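Local coordinates for protein PmoF1 (Methylocystis sp. ATCC 49242, PDB 6P17) that probably binds copper and acts as a PCu(A)C-type copper chaperone, at residues 10-15 / 105-110; 44-49 / 101-106. All coordinates share one frame; numbering follows the deposited sequence.

Contact 1 of 2, residues 10-15 / 105-110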
loop_
_atom_site.group_PDB
_atom_site.type_symbol
_atom_site.label_atom_id
_atom_site.label_comp_id
_atom_site.label_asym_id
_atom_site.label_seq_id
_atom_site.Cartn_x
_atom_site.Cartn_y
_atom_site.Cartn_z
ATOM N N LEU A 10 6.852 -5.315 -12.037
ATOM C CA LEU A 10 6.599 -5.277 -10.612
ATOM C C LEU A 10 5.561 -6.324 -10.252
ATOM O O LEU A 10 4.699 -6.683 -11.057
ATOM C CB LEU A 10 6.102 -3.891 -10.185
ATOM C CG LEU A 10 6.886 -2.670 -10.686
ATOM C CD1 LEU A 10 6.231 -1.357 -10.218
ATOM C CD2 LEU A 10 8.343 -2.732 -10.243
ATOM N N LYS A 11 5.630 -6.798 -9.016
ATOM C CA LYS A 11 4.591 -7.657 -8.482
ATOM C C LYS A 11 4.207 -7.153 -7.105
ATOM O O LYS A 11 5.075 -7.010 -6.236
ATOM C CB LYS A 11 5.053 -9.110 -8.390
ATOM C CG LYS A 11 4.041 -10.012 -7.692
ATOM C CD LYS A 11 4.569 -11.430 -7.527
ATOM C CE LYS A 11 4.715 -12.128 -8.860
ATOM N NZ LYS A 11 5.028 -13.572 -8.653
ATOM N N VAL A 12 2.921 -6.908 -6.899
ATOM C CA VAL A 12 2.395 -6.580 -5.578
ATOM C C VAL A 12 1.876 -7.868 -4.959
ATOM O O VAL A 12 0.985 -8.522 -5.512
ATOM C CB VAL A 12 1.284 -5.521 -5.643
ATOM C CG1 VAL A 12 0.784 -5.211 -4.203
ATOM C CG2 VAL A 12 1.781 -4.258 -6.415
ATOM N N GLU A 13 2.419 -8.236 -3.807
ATOM C CA GLU A 13 2.168 -9.553 -3.238
ATOM C C GLU A 13 1.554 -9.394 -1.859
ATOM O O GLU A 13 2.095 -8.678 -1.012
ATOM C CB GLU A 13 3.462 -10.364 -3.177
ATOM C CG GLU A 13 3.289 -11.820 -2.849
ATOM C CD GLU A 13 4.580 -12.588 -3.054
ATOM O OE1 GLU A 13 5.614 -12.145 -2.509
ATOM O OE2 GLU A 13 4.565 -13.609 -3.779
ATOM N N HIS A 14 0.401 -10.023 -1.665
ATOM C CA HIS A 14 -0.291 -10.080 -0.382
ATOM C C HIS A 14 -0.516 -8.713 0.274
ATOM O O HIS A 14 -0.108 -8.485 1.418
ATOM C CB HIS A 14 0.445 -11.032 0.547
ATOM C CG HIS A 14 0.562 -12.418 -0.020
ATOM N ND1 HIS A 14 -0.354 -12.929 -0.917
ATOM C CD2 HIS A 14 1.490 -13.388 0.161
ATOM C CE1 HIS A 14 -0.001 -14.158 -1.253
ATOM N NE2 HIS A 14 1.109 -14.465 -0.602
ATOM N N PRO A 15 -1.177 -7.788 -0.419
ATOM C CA PRO A 15 -1.530 -6.522 0.228
ATOM C C PRO A 15 -2.548 -6.767 1.332
ATOM O O PRO A 15 -3.435 -7.619 1.210
ATOM C CB PRO A 15 -2.130 -5.694 -0.914
ATOM C CG PRO A 15 -2.728 -6.739 -1.847
ATOM C CD PRO A 15 -1.801 -7.926 -1.752
ATOM N N LEU A 105 -3.036 1.406 -6.826
ATOM C CA LEU A 105 -1.646 1.776 -6.605
ATOM C C LEU A 105 -1.107 2.434 -7.867
ATOM O O LEU A 105 -1.338 1.940 -8.976
ATOM C CB LEU A 105 -0.799 0.558 -6.244
ATOM C CG LEU A 105 -0.703 0.243 -4.744
ATOM C CD1 LEU A 105 -2.070 0.245 -4.055
ATOM C CD2 LEU A 105 0.053 -1.064 -4.485
ATOM N N VAL A 106 -0.406 3.555 -7.701
ATOM C CA VAL A 106 0.152 4.300 -8.827
ATOM C C VAL A 106 1.669 4.226 -8.726
ATOM O O VAL A 106 2.254 4.744 -7.767
ATOM C CB VAL A 106 -0.312 5.771 -8.845
ATOM C CG1 VAL A 106 0.142 6.454 -10.137
ATOM C CG2 VAL A 106 -1.816 5.898 -8.655
ATOM N N PHE A 107 2.306 3.637 -9.737
ATOM C CA PHE A 107 3.757 3.581 -9.835
ATOM C C PHE A 107 4.264 4.583 -10.870
ATOM O O PHE A 107 3.623 4.802 -11.900
ATOM C CB PHE A 107 4.209 2.164 -10.202
ATOM C CG PHE A 107 3.823 1.135 -9.184
ATOM C CD1 PHE A 107 4.613 0.918 -8.059
ATOM C CD2 PHE A 107 2.667 0.395 -9.337
ATOM C CE1 PHE A 107 4.260 -0.031 -7.111
ATOM C CE2 PHE A 107 2.314 -0.560 -8.401
ATOM C CZ PHE A 107 3.110 -0.776 -7.282
ATOM N N GLU A 108 5.434 5.172 -10.586
ATOM C CA GLU A 108 5.989 6.221 -11.440
ATOM C C GLU A 108 6.145 5.761 -12.887
ATOM O O GLU A 108 5.861 6.525 -13.816
ATOM C CB GLU A 108 7.338 6.698 -10.892
ATOM C CG GLU A 108 7.980 7.841 -11.704
ATOM C CD GLU A 108 9.373 8.226 -11.201
ATOM O OE1 GLU A 108 10.125 7.326 -10.769
ATOM O OE2 GLU A 108 9.718 9.429 -11.235
ATOM N N LYS A 109 6.610 4.533 -13.101
ATOM C CA LYS A 109 6.861 4.024 -14.447
ATOM C C LYS A 109 5.903 2.923 -14.879
ATOM O O LYS A 109 5.423 2.945 -16.017
ATOM C CB LYS A 109 8.302 3.515 -14.561
ATOM C CG LYS A 109 9.335 4.631 -14.453
ATOM C CD LYS A 109 10.756 4.090 -14.488
ATOM C CE LYS A 109 11.789 5.187 -14.210
ATOM N NZ LYS A 109 11.631 6.354 -15.120
ATOM N N ALA A 110 5.593 1.971 -13.996
ATOM C CA ALA A 110 4.727 0.858 -14.354
ATOM C C ALA A 110 3.255 1.237 -14.445
ATOM O O ALA A 110 2.464 0.434 -14.944
ATOM C CB ALA A 110 4.880 -0.289 -13.355
#

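Contact 2 of 2, residues 44-49 / 101-106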
loop_
_atom_site.group_PDB
_atom_site.type_symbol
_atom_site.label_atom_id
_atom_site.label_comp_id
_atom_site.label_asym_id
_atom_site.label_seq_id
_atom_site.Cartn_x
_atom_site.Cartn_y
_atom_site.Cartn_z
ATOM N N VAL A 44 4.122 6.003 -5.949
ATOM C CA VAL A 44 4.008 7.442 -5.742
ATOM C C VAL A 44 2.660 7.864 -5.179
ATOM O O VAL A 44 2.576 8.937 -4.567
ATOM C CB VAL A 44 4.311 8.232 -7.032
ATOM C CG1 VAL A 44 5.737 8.007 -7.450
ATOM C CG2 VAL A 44 3.349 7.838 -8.145
ATOM N N ALA A 45 1.606 7.079 -5.359
ATOM C CA ALA A 45 0.330 7.490 -4.809
ATOM C C ALA A 45 -0.535 6.257 -4.664
ATOM O O ALA A 45 -0.259 5.200 -5.241
ATOM C CB ALA A 45 -0.370 8.537 -5.677
ATOM N N VAL A 46 -1.575 6.410 -3.867
ATOM C CA VAL A 46 -2.567 5.371 -3.661
ATOM C C VAL A 46 -3.927 6.046 -3.661
ATOM O O VAL A 46 -4.111 7.098 -3.033
ATOM C CB VAL A 46 -2.326 4.602 -2.348
ATOM C CG1 VAL A 46 -3.439 3.599 -2.091
ATOM C CG2 VAL A 46 -0.985 3.907 -2.389
ATOM N N LYS A 47 -4.865 5.466 -4.390
ATOM C CA LYS A 47 -6.227 5.967 -4.463
ATOM C C LYS A 47 -7.129 4.942 -3.805
ATOM O O LYS A 47 -7.014 3.748 -4.088
ATOM C CB LYS A 47 -6.661 6.200 -5.911
ATOM C CG LYS A 47 -5.735 7.085 -6.731
ATOM C CD LYS A 47 -6.223 7.181 -8.175
ATOM C CE LYS A 47 -5.121 7.664 -9.115
ATOM N NZ LYS A 47 -5.572 7.688 -10.532
ATOM N N VAL A 48 -8.021 5.401 -2.933
ATOM C CA VAL A 48 -8.935 4.497 -2.248
ATOM C C VAL A 48 -10.270 5.208 -2.067
ATOM O O VAL A 48 -10.328 6.331 -1.553
ATOM C CB VAL A 48 -8.345 4.004 -0.905
ATOM C CG1 VAL A 48 -7.938 5.171 -0.041
ATOM C CG2 VAL A 48 -9.327 3.070 -0.182
ATOM N N GLU A 49 -11.344 4.568 -2.530
ATOM C CA GLU A 49 -12.647 5.219 -2.487
ATOM C C GLU A 49 -13.229 5.259 -1.081
ATOM O O GLU A 49 -13.965 6.196 -0.751
ATOM C CB GLU A 49 -13.616 4.520 -3.440
ATOM C CG GLU A 49 -13.610 5.087 -4.850
ATOM C CD GLU A 49 -14.373 6.398 -4.955
ATOM O OE1 GLU A 49 -13.882 7.328 -5.631
ATOM O OE2 GLU A 49 -15.467 6.498 -4.357
ATOM N N LEU A 101 -10.443 -4.552 0.560
ATOM C CA LEU A 101 -10.553 -3.122 0.293
ATOM C C LEU A 101 -9.955 -2.817 -1.079
ATOM O O LEU A 101 -8.769 -3.060 -1.312
ATOM C CB LEU A 101 -9.848 -2.311 1.380
ATOM C CG LEU A 101 -9.874 -0.796 1.162
ATOM C CD1 LEU A 101 -11.216 -0.245 1.564
ATOM C CD2 LEU A 101 -8.748 -0.092 1.907
ATOM N N GLU A 102 -10.782 -2.295 -1.983
ATOM C CA GLU A 102 -10.344 -2.001 -3.341
ATOM C C GLU A 102 -9.533 -0.712 -3.357
ATOM O O GLU A 102 -9.928 0.289 -2.751
ATOM C CB GLU A 102 -11.548 -1.901 -4.274
ATOM C CG GLU A 102 -11.209 -1.447 -5.674
ATOM C CD GLU A 102 -12.340 -1.714 -6.644
ATOM O OE1 GLU A 102 -12.472 -2.876 -7.085
ATOM O OE2 GLU A 102 -13.105 -0.774 -6.946
ATOM N N MET A 103 -8.392 -0.748 -4.036
ATOM C CA MET A 103 -7.382 0.296 -3.952
ATOM C C MET A 103 -6.648 0.346 -5.277
ATOM O O MET A 103 -6.417 -0.692 -5.914
ATOM C CB MET A 103 -6.342 0.047 -2.842
ATOM C CG MET A 103 -6.854 0.054 -1.412
ATOM S SD MET A 103 -5.524 -0.596 -0.367
ATOM C CE MET A 103 -4.438 0.822 -0.324
ATOM N N THR A 104 -6.250 1.550 -5.668
ATOM C CA THR A 104 -5.439 1.736 -6.866
ATOM C C THR A 104 -4.048 2.179 -6.438
ATOM O O THR A 104 -3.900 3.193 -5.746
ATOM C CB THR A 104 -6.054 2.755 -7.822
ATOM O OG1 THR A 104 -7.318 2.276 -8.318
ATOM C CG2 THR A 104 -5.120 2.952 -9.004
ATOM N N LEU A 105 -3.036 1.406 -6.826
ATOM C CA LEU A 105 -1.646 1.776 -6.605
ATOM C C LEU A 105 -1.107 2.434 -7.867
ATOM O O LEU A 105 -1.338 1.940 -8.976
ATOM C CB LEU A 105 -0.799 0.558 -6.244
ATOM C CG LEU A 105 -0.703 0.243 -4.744
ATOM C CD1 LEU A 105 -2.070 0.245 -4.055
ATOM C CD2 LEU A 105 0.053 -1.064 -4.485
ATOM N N VAL A 106 -0.406 3.555 -7.701
ATOM C CA VAL A 106 0.152 4.300 -8.827
ATOM C C VAL A 106 1.669 4.226 -8.726
ATOM O O VAL A 106 2.254 4.744 -7.767
ATOM C CB VAL A 106 -0.312 5.771 -8.845
ATOM C CG1 VAL A 106 0.142 6.454 -10.137
ATOM C CG2 VAL A 106 -1.816 5.898 -8.655
HETATM O O HOH W 1 -10.829 2.424 -4.216
#

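Contact 1 of 2, residues 10-15 / 105-110
Inside the curled beta sheet of this PCu(A)C-family domain, side chains of strand 10-18 and of strand 101-107, with the turn after it, meet across strand 111-120, which pairs with both. The two segments here are not neighbours in the sheet: their axes approach to 11.0 Å and run nearly antiparallel at 153°. At that spacing only side chains meet, and L10, V12, L105 and F107, all buried and apolar, do so. L10 and F107 arrive from opposite directions. The methyl CD1 of L10 sits over one face of the F107 ring, a CH-pi contact 3.7 Å from the centroid and 21° off the ring normal, displaced toward the rim so that CD1 of F107 is its closest ring atom at 3.5 Å. A leucine suits this place because its branch can hold one methyl over the flat, polarisable face of the ring. In L10, CG lies anti to the carbonyl carbon (chi1 -48°), and this sends the isobutyl end inward to the turn as well: the same CD1 rests 3.6 Å from CB of A110, whose single methyl fits beside it. That turn, 108-110, is tied to the start of strand 41-48, where the D41 carboxylate accepts the backbone N-H groups of K109 and A110. V7 of strand 4-7 also packs on both F107 and A110. Farther along, V12 meets the ring at its edge, near the ring plane, with CG2 3.8 Å from F107 CZ. That one methyl also meets L105 tip to tip, V12 CG2 standing 4.1 Å from L105 CD2.

Contact 2 of 2, residues 44-49 / 101-106
V46 and M103 form the tightest carbon contact between strands 41-48 and 101-107, with V46 CG1 only 3.4 Å from M103 CE, closer than carbons usually pack. The methionine gets there by bending at its last torsion (chi3 76°), which turns the terminal methyl of the flexible thioether toward the valine; the two side chains meet slantwise. L105 lies beside V46 and points the same way, and V86 and L88 of strand 75-91 cover this inner side. V48 continues it with CG2, placed 3.8 Å from L101 CD2, the two side chains crossing at about a right angle. Between the strands runs an antiparallel ladder in which K47 and T104 are a regular hydrogen-bonded pair: K47 N donates to T104 O and T104 N to K47 O, both at 2.8 Å, the second almost straight at 177°. The ladder is disturbed at one end by a classic beta bulge, where V44 and A45 both face V106. V44 N reaches V106 O at 2.9 Å, whereas the bond from A45 N to the same oxygen is weak. V106 N returns a bond to A45 O, tilted 31° from the carbonyl plane. The outer side, carrying A45, K47, T104 and V106, is looser and nearer solvent. Here the long K47 chain lies across V106, CE 3.8 Å from V106 CG2, its apolar length suiting a valine while its ammonium group forms a salt bridge with E112. Near E49 a water molecule links the segments, accepting from E49 N and donating to E102 O at 2.7 Å.

Contacts 1 and 2 meet on strand 101-107, share L105 and V106, and have centres about 10 Å apart. Along the chain, residues 10-15 come first and 44-49 follow; last come 101-106 and 105-110, which overlap at 105-106, so the late strand meets two earlier parts of the sequence. In contact 2 it is bonded edge to edge with strand 41-48; in contact 1 it faces strand 10-18 across the interior of the same curled sheet. The two contacts also touch directly, E108 CB lying 4.0 Å from V44 CG1. Together they join sheet pairing to core packing within the PCu(A)C family region, consistent with a compact all-beta scaffold for a probable copper carrier.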